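Local atomic coordinates of TATA-box-binding protein (Sulfolobus acidocaldarius, PDB entry 1MP9), a protein that probably binds the TATA box of archaeal promoters as a general transcription factor and so helps activate genes transcribed by RNA polymerase. Residues A111-H116 / M160-A165; V19-L24 / S66-V71. All coordinates share one frame; numbering follows the deposited sequence.

Contact 1: A111-H116 / M160-A165; sequences ASANLH and MVITGA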
ATOM      1  N   ALA A 111       5.754   6.574   8.821  1.00 16.45           N
ATOM      2  CA  ALA A 111       5.482   7.956   9.224  1.00 18.08           C
ATOM      3  C   ALA A 111       4.129   8.351   8.761  1.00 19.26           C
ATOM      4  O   ALA A 111       3.541   7.692   7.891  1.00 18.58           O
ATOM      5  CB  ALA A 111       6.495   8.939   8.575  1.00 19.20           C
ATOM      6  N   SER A 112       3.623   9.429   9.345  1.00 19.63           N
ATOM      7  CA  SER A 112       2.357   9.971   8.889  1.00 20.88           C
ATOM      8  C   SER A 112       2.686  11.395   8.427  1.00 20.28           C
ATOM      9  O   SER A 112       3.792  11.923   8.690  1.00 21.18           O
ATOM     10  CB  SER A 112       1.307  10.025   9.999  1.00 19.57           C
ATOM     11  OG  SER A 112       1.760  10.792  11.100  1.00 22.48           O
ATOM     12  N   ALA A 113       1.758  11.981   7.672  1.00 18.99           N
ATOM     13  CA  ALA A 113       1.912  13.346   7.228  1.00 19.33           C
ATOM     14  C   ALA A 113       0.554  13.980   7.111  1.00 20.20           C
ATOM     15  O   ALA A 113      -0.468  13.288   6.953  1.00 20.27           O
ATOM     16  CB  ALA A 113       2.614  13.421   5.886  1.00 19.34           C
ATOM     17  N   ASN A 114       0.553  15.304   7.212  1.00 19.97           N
ATOM     18  CA  ASN A 114      -0.649  16.096   7.034  1.00 21.46           C
ATOM     19  C   ASN A 114      -0.291  17.070   5.939  1.00 19.41           C
ATOM     20  O   ASN A 114       0.548  17.957   6.160  1.00 19.94           O
ATOM     21  CB  ASN A 114      -0.971  16.909   8.267  1.00 25.78           C
ATOM     22  CG  ASN A 114      -2.289  16.550   8.853  1.00 34.55           C
ATOM     23  OD1 ASN A 114      -2.483  15.415   9.355  1.00 38.09           O
ATOM     24  ND2 ASN A 114      -3.233  17.502   8.805  1.00 34.85           N
ATOM     25  N   LEU A 115      -0.930  16.943   4.783  1.00 14.91           N
ATOM     26  CA  LEU A 115      -0.634  17.850   3.672  1.00 17.97           C
ATOM     27  C   LEU A 115      -1.342  19.178   3.872  1.00 17.62           C
ATOM     28  O   LEU A 115      -0.982  20.151   3.249  1.00 16.63           O
ATOM     29  CB  LEU A 115      -1.090  17.263   2.339  1.00 19.32           C
ATOM     30  CG  LEU A 115      -0.377  15.991   1.885  1.00 21.98           C
ATOM     31  CD1 LEU A 115      -1.014  15.510   0.575  1.00 22.70           C
ATOM     32  CD2 LEU A 115       1.097  16.269   1.677  1.00 20.83           C
ATOM     33  N   HIS A 116      -2.356  19.208   4.733  1.00 18.32           N
ATOM     34  CA  HIS A 116      -3.093  20.457   5.001  1.00 18.87           C
ATOM     35  C   HIS A 116      -3.826  21.045   3.821  1.00 20.06           C
ATOM     36  O   HIS A 116      -3.928  22.267   3.652  1.00 21.71           O
ATOM     37  CB  HIS A 116      -2.166  21.499   5.618  1.00 20.04           C
ATOM     38  CG  HIS A 116      -1.891  21.246   7.061  1.00 19.84           C
ATOM     39  ND1 HIS A 116      -2.796  21.566   8.046  1.00 20.87           N
ATOM     40  CD2 HIS A 116      -0.878  20.591   7.677  1.00 19.61           C
ATOM     41  CE1 HIS A 116      -2.357  21.117   9.210  1.00 20.39           C
ATOM     42  NE2 HIS A 116      -1.195  20.518   9.013  1.00 21.40           N
ATOM     43  N   MET A 160      -1.819  11.277   5.416  1.00 19.36           N
ATOM     44  CA  MET A 160      -1.097  10.289   4.632  1.00 20.66           C
ATOM     45  C   MET A 160      -0.327   9.402   5.558  1.00 19.30           C
ATOM     46  O   MET A 160       0.043   9.808   6.674  1.00 19.44           O
ATOM     47  CB  MET A 160      -0.022  10.944   3.754  1.00 21.81           C
ATOM     48  CG  MET A 160      -0.405  11.638   2.488  1.00 26.63           C
ATOM     49  SD  MET A 160       1.142  12.503   1.927  1.00 29.69           S
ATOM     50  CE  MET A 160       2.176  11.097   1.459  1.00 29.24           C
ATOM     51  N   VAL A 161      -0.041   8.205   5.066  1.00 17.06           N
ATOM     52  CA  VAL A 161       0.792   7.282   5.792  1.00 17.82           C
ATOM     53  C   VAL A 161       1.930   6.946   4.795  1.00 19.02           C
ATOM     54  O   VAL A 161       1.689   6.718   3.592  1.00 19.09           O
ATOM     55  CB  VAL A 161       0.041   6.015   6.163  1.00 17.12           C
ATOM     56  CG1 VAL A 161       1.007   5.003   6.809  1.00 16.99           C
ATOM     57  CG2 VAL A 161      -1.084   6.333   7.151  1.00 15.86           C
ATOM     58  N   ILE A 162       3.160   6.952   5.271  1.00 17.33           N
ATOM     59  CA  ILE A 162       4.285   6.650   4.390  1.00 18.56           C
ATOM     60  C   ILE A 162       5.067   5.477   4.973  1.00 18.09           C
ATOM     61  O   ILE A 162       5.503   5.540   6.128  1.00 18.75           O
ATOM     62  CB  ILE A 162       5.257   7.845   4.275  1.00 18.57           C
ATOM     63  CG1 ILE A 162       4.531   9.111   3.800  1.00 18.61           C
ATOM     64  CG2 ILE A 162       6.383   7.493   3.299  1.00 16.39           C
ATOM     65  CD1 ILE A 162       3.857   9.936   4.930  1.00 19.77           C
ATOM     66  N   THR A 163       5.247   4.407   4.204  1.00 17.25           N
ATOM     67  CA  THR A 163       6.006   3.273   4.715  1.00 18.02           C
ATOM     68  C   THR A 163       7.026   2.758   3.671  1.00 19.88           C
ATOM     69  O   THR A 163       6.835   2.922   2.466  1.00 19.33           O
ATOM     70  CB  THR A 163       5.044   2.102   5.154  1.00 17.16           C
ATOM     71  OG1 THR A 163       5.806   1.013   5.674  1.00 18.59           O
ATOM     72  CG2 THR A 163       4.233   1.570   3.951  1.00 17.23           C
ATOM     73  N   GLY A 164       8.098   2.131   4.134  1.00 19.00           N
ATOM     74  CA  GLY A 164       9.071   1.600   3.190  1.00 21.12           C
ATOM     75  C   GLY A 164      10.413   2.306   3.258  1.00 23.29           C
ATOM     76  O   GLY A 164      11.419   1.755   2.860  1.00 23.92           O
ATOM     77  N   ALA A 165      10.436   3.525   3.773  1.00 23.08           N
ATOM     78  CA  ALA A 165      11.678   4.261   3.831  1.00 24.03           C
ATOM     79  C   ALA A 165      12.592   3.751   4.927  1.00 23.58           C
ATOM     80  O   ALA A 165      12.130   3.221   5.944  1.00 22.49           O
ATOM     81  CB  ALA A 165      11.400   5.735   4.049  1.00 25.14           C
TER
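Ala111, Ser112 and Ala113 pair antiparallel with Ile162, Val161 and Met160, joining neighbouring strands 103-114 and 159-165 near the middle of the saddle-shaped sheet. The segment axes approach to 4.6 Å, their directions 147° apart. Four backbone hydrogen bonds set the register: Ala111 exchanges two with Ile162, the shorter from Ile162 N to Ala111 O at 2.7 Å, and Ala113 exchanges two with Met160. The Met160 N to Ala113 O bond is the most bent, with 137° at the hydrogen. Ser112 and Val161 form the non-hydrogen-bonded pair between them, where Ser112 CA comes within 3.2 Å of Met160 O in a CA-H...O contact.

On the face of Ala111, Ala113, Met160 and Ile162, the Ile162 CG1 branch lies beside its own backbone N (chi1 -56°), and its CD1 meets Ala113 CB at 3.8 Å. Past the strand end, Leu115 presents CG and both methyls to Met160 SD, with CD2 at 3.8 Å. Helix 168-184 covers this face through Val171 and Val175. On the other face, Ser112 OG is hydrogen-bonded to Glu16 OE2, and Gln137 of the second subunit packs on Ser112 and Val161. That face, away from the helix, is consistent with the concave, DNA-binding side of the TBP saddle.

Contact 2: V19-L24 / S66-V71; sequences VATVTL and SGKMVV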
ATOM      1  N   VAL A  19      11.489   0.457  12.700  1.00 21.60           N
ATOM      2  CA  VAL A  19      11.801  -0.945  12.964  1.00 21.77           C
ATOM      3  C   VAL A  19      13.260  -1.061  12.574  1.00 21.53           C
ATOM      4  O   VAL A  19      13.630  -0.714  11.442  1.00 20.03           O
ATOM      5  CB  VAL A  19      10.954  -1.953  12.095  1.00 22.27           C
ATOM      6  CG1 VAL A  19      11.355  -3.429  12.444  1.00 23.54           C
ATOM      7  CG2 VAL A  19       9.472  -1.777  12.371  1.00 23.13           C
ATOM      8  N   ALA A  20      14.093  -1.520  13.505  1.00 20.35           N
ATOM      9  CA  ALA A  20      15.515  -1.665  13.207  1.00 21.77           C
ATOM     10  C   ALA A  20      16.042  -3.022  13.683  1.00 23.20           C
ATOM     11  O   ALA A  20      15.438  -3.685  14.525  1.00 20.79           O
ATOM     12  CB  ALA A  20      16.346  -0.513  13.895  1.00 21.11           C
ATOM     13  N   THR A  21      17.202  -3.371  13.157  1.00 24.25           N
ATOM     14  CA  THR A  21      17.887  -4.605  13.463  1.00 27.69           C
ATOM     15  C   THR A  21      19.212  -4.319  14.174  1.00 29.16           C
ATOM     16  O   THR A  21      19.912  -3.359  13.832  1.00 28.01           O
ATOM     17  CB  THR A  21      18.160  -5.365  12.155  1.00 27.86           C
ATOM     18  OG1 THR A  21      16.986  -6.094  11.796  1.00 32.65           O
ATOM     19  CG2 THR A  21      19.282  -6.327  12.318  1.00 33.97           C
ATOM     20  N   VAL A  22      19.542  -5.134  15.179  1.00 28.89           N
ATOM     21  CA  VAL A  22      20.797  -4.989  15.891  1.00 31.58           C
ATOM     22  C   VAL A  22      21.419  -6.366  15.901  1.00 33.56           C
ATOM     23  O   VAL A  22      20.853  -7.303  16.473  1.00 33.05           O
ATOM     24  CB  VAL A  22      20.622  -4.518  17.355  1.00 31.95           C
ATOM     25  CG1 VAL A  22      22.004  -4.439  18.042  1.00 31.55           C
ATOM     26  CG2 VAL A  22      19.965  -3.178  17.389  1.00 30.24           C
ATOM     27  N   THR A  23      22.572  -6.496  15.254  1.00 35.15           N
ATOM     28  CA  THR A  23      23.228  -7.790  15.192  1.00 39.01           C
ATOM     29  C   THR A  23      24.180  -7.935  16.360  1.00 40.26           C
ATOM     30  O   THR A  23      25.070  -7.106  16.551  1.00 40.79           O
ATOM     31  CB  THR A  23      23.970  -7.957  13.865  1.00 38.56           C
ATOM     32  OG1 THR A  23      23.053  -7.716  12.785  1.00 40.85           O
ATOM     33  CG2 THR A  23      24.505  -9.366  13.734  1.00 40.49           C
ATOM     34  N   LEU A  24      23.973  -8.968  17.166  1.00 42.10           N
ATOM     35  CA  LEU A  24      24.835  -9.189  18.321  1.00 44.43           C
ATOM     36  C   LEU A  24      25.967 -10.156  17.988  1.00 46.01           C
ATOM     37  O   LEU A  24      26.703 -10.597  18.877  1.00 47.37           O
ATOM     38  CB  LEU A  24      24.026  -9.711  19.513  1.00 43.24           C
ATOM     39  CG  LEU A  24      22.926  -8.780  20.004  1.00 43.85           C
ATOM     40  CD1 LEU A  24      22.378  -9.284  21.323  1.00 45.62           C
ATOM     41  CD2 LEU A  24      23.478  -7.376  20.177  1.00 45.13           C
ATOM     42  N   SER A  66      19.960 -16.469  16.488  1.00 29.94           N
ATOM     43  CA  SER A  66      21.069 -16.039  15.636  1.00 30.25           C
ATOM     44  C   SER A  66      21.782 -14.811  16.164  1.00 31.45           C
ATOM     45  O   SER A  66      22.792 -14.401  15.596  1.00 32.22           O
ATOM     46  CB  SER A  66      20.544 -15.711  14.252  1.00 33.10           C
ATOM     47  OG  SER A  66      19.718 -14.554  14.338  1.00 32.46           O
ATOM     48  N   GLY A  67      21.250 -14.206  17.229  1.00 30.08           N
ATOM     49  CA  GLY A  67      21.845 -13.008  17.785  1.00 28.63           C
ATOM     50  C   GLY A  67      21.269 -11.753  17.146  1.00 29.69           C
ATOM     51  O   GLY A  67      21.614 -10.617  17.515  1.00 28.13           O
ATOM     52  N   LYS A  68      20.413 -11.956  16.155  1.00 28.58           N
ATOM     53  CA  LYS A  68      19.792 -10.825  15.499  1.00 29.25           C
ATOM     54  C   LYS A  68      18.726 -10.320  16.455  1.00 28.10           C
ATOM     55  O   LYS A  68      17.973 -11.110  17.031  1.00 26.50           O
ATOM     56  CB  LYS A  68      19.106 -11.237  14.197  1.00 30.63           C
ATOM     57  CG  LYS A  68      18.471 -10.031  13.491  1.00 34.43           C
ATOM     58  CD  LYS A  68      17.262 -10.402  12.634  1.00 37.73           C
ATOM     59  CE  LYS A  68      17.610 -11.258  11.447  1.00 40.59           C
ATOM     60  NZ  LYS A  68      16.432 -11.352  10.518  1.00 43.57           N
ATOM     61  N   MET A  69      18.673  -9.014  16.644  1.00 26.29           N
ATOM     62  CA  MET A  69      17.644  -8.459  17.505  1.00 26.59           C
ATOM     63  C   MET A  69      16.803  -7.454  16.684  1.00 26.72           C
ATOM     64  O   MET A  69      17.341  -6.626  15.944  1.00 23.58           O
ATOM     65  CB  MET A  69      18.323  -7.807  18.708  1.00 30.99           C
ATOM     66  CG  MET A  69      17.405  -7.202  19.736  1.00 34.05           C
ATOM     67  SD  MET A  69      18.363  -6.860  21.269  1.00 36.51           S
ATOM     68  CE  MET A  69      19.323  -5.397  20.709  1.00 31.41           C
ATOM     69  N   VAL A  70      15.483  -7.557  16.775  1.00 24.50           N
ATOM     70  CA  VAL A  70      14.628  -6.607  16.075  1.00 23.79           C
ATOM     71  C   VAL A  70      14.060  -5.687  17.155  1.00 23.78           C
ATOM     72  O   VAL A  70      13.491  -6.168  18.129  1.00 23.75           O
ATOM     73  CB  VAL A  70      13.466  -7.302  15.339  1.00 24.71           C
ATOM     74  CG1 VAL A  70      12.516  -6.209  14.741  1.00 24.28           C
ATOM     75  CG2 VAL A  70      14.015  -8.197  14.187  1.00 24.65           C
ATOM     76  N   VAL A  71      14.217  -4.376  16.978  1.00 23.13           N
ATOM     77  CA  VAL A  71      13.727  -3.394  17.944  1.00 21.64           C
ATOM     78  C   VAL A  71      12.652  -2.541  17.286  1.00 22.27           C
ATOM     79  O   VAL A  71      12.855  -1.982  16.200  1.00 21.37           O
ATOM     80  CB  VAL A  71      14.894  -2.526  18.445  1.00 21.75           C
ATOM     81  CG1 VAL A  71      14.404  -1.468  19.435  1.00 20.27           C
ATOM     82  CG2 VAL A  71      15.926  -3.442  19.133  1.00 21.32           C
TER
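The Val22 and Met69 side chains run alongside each other, the Met69 methyl CE resting on the isopropyl group 3.7 Å from Val22 CB. Met69 starts out extended, CG anti to the backbone N (chi1 -179°), and bends at chi3 (74°), which brings CE back to Val22. Val71 continues this apolar face, and helix 77-93 covers it, Val84 touching Val22 and Ile87 touching both Met69 and Val71. The two backbones are antiparallel: Ala20 with Val71 and Val22 with Met69 are hydrogen-bonded pairs, each with two bonds, including Val22 N to Met69 O at 2.8 Å. This is strand pairing of the first TBP repeat, with a helix behind the sheet as in the family's saddle.

On the opposite face, Val19 CG1 meets Val70 CG1 at 3.8 Å, and Phe126 of the second subunit packs on Val70. Farther along, the Thr21 and Lys68 side chains cross, with Thr21 CG2 4.0 Å from Lys68 CG. Where the pairing ends, Leu24 N reaches Gly67 O at 2.9 Å from above the carbonyl plane, 43° out of it, while Leu24 CB and CG also crowd that oxygen. At the exposed edge, Ser66 OG accepts from Lys68 N at 3.2 Å, forming an ST turn.

In the fold
From the N terminus, strand 12-23 supplies the first half of contact 2; the chain then passes through helix 30-36 and strands 50-54 and 59-63 before 66-71 returns beside 19-24, closing a loop of 41 intervening residues. Helix 77-93 leads to strand 103-114, which opens contact 1. That contact closes after 43 more residues, when 160-165 returns beside 111-116. The two loops follow in series, neither nested nor crossed, one in each of the two sequence repeats. Strands 12-23 and 103-114 are antiparallel neighbours, so a single sheet runs through both repeats. The contacts do not touch: their centres lie 25 Å apart and their nearest atoms about 7 Å.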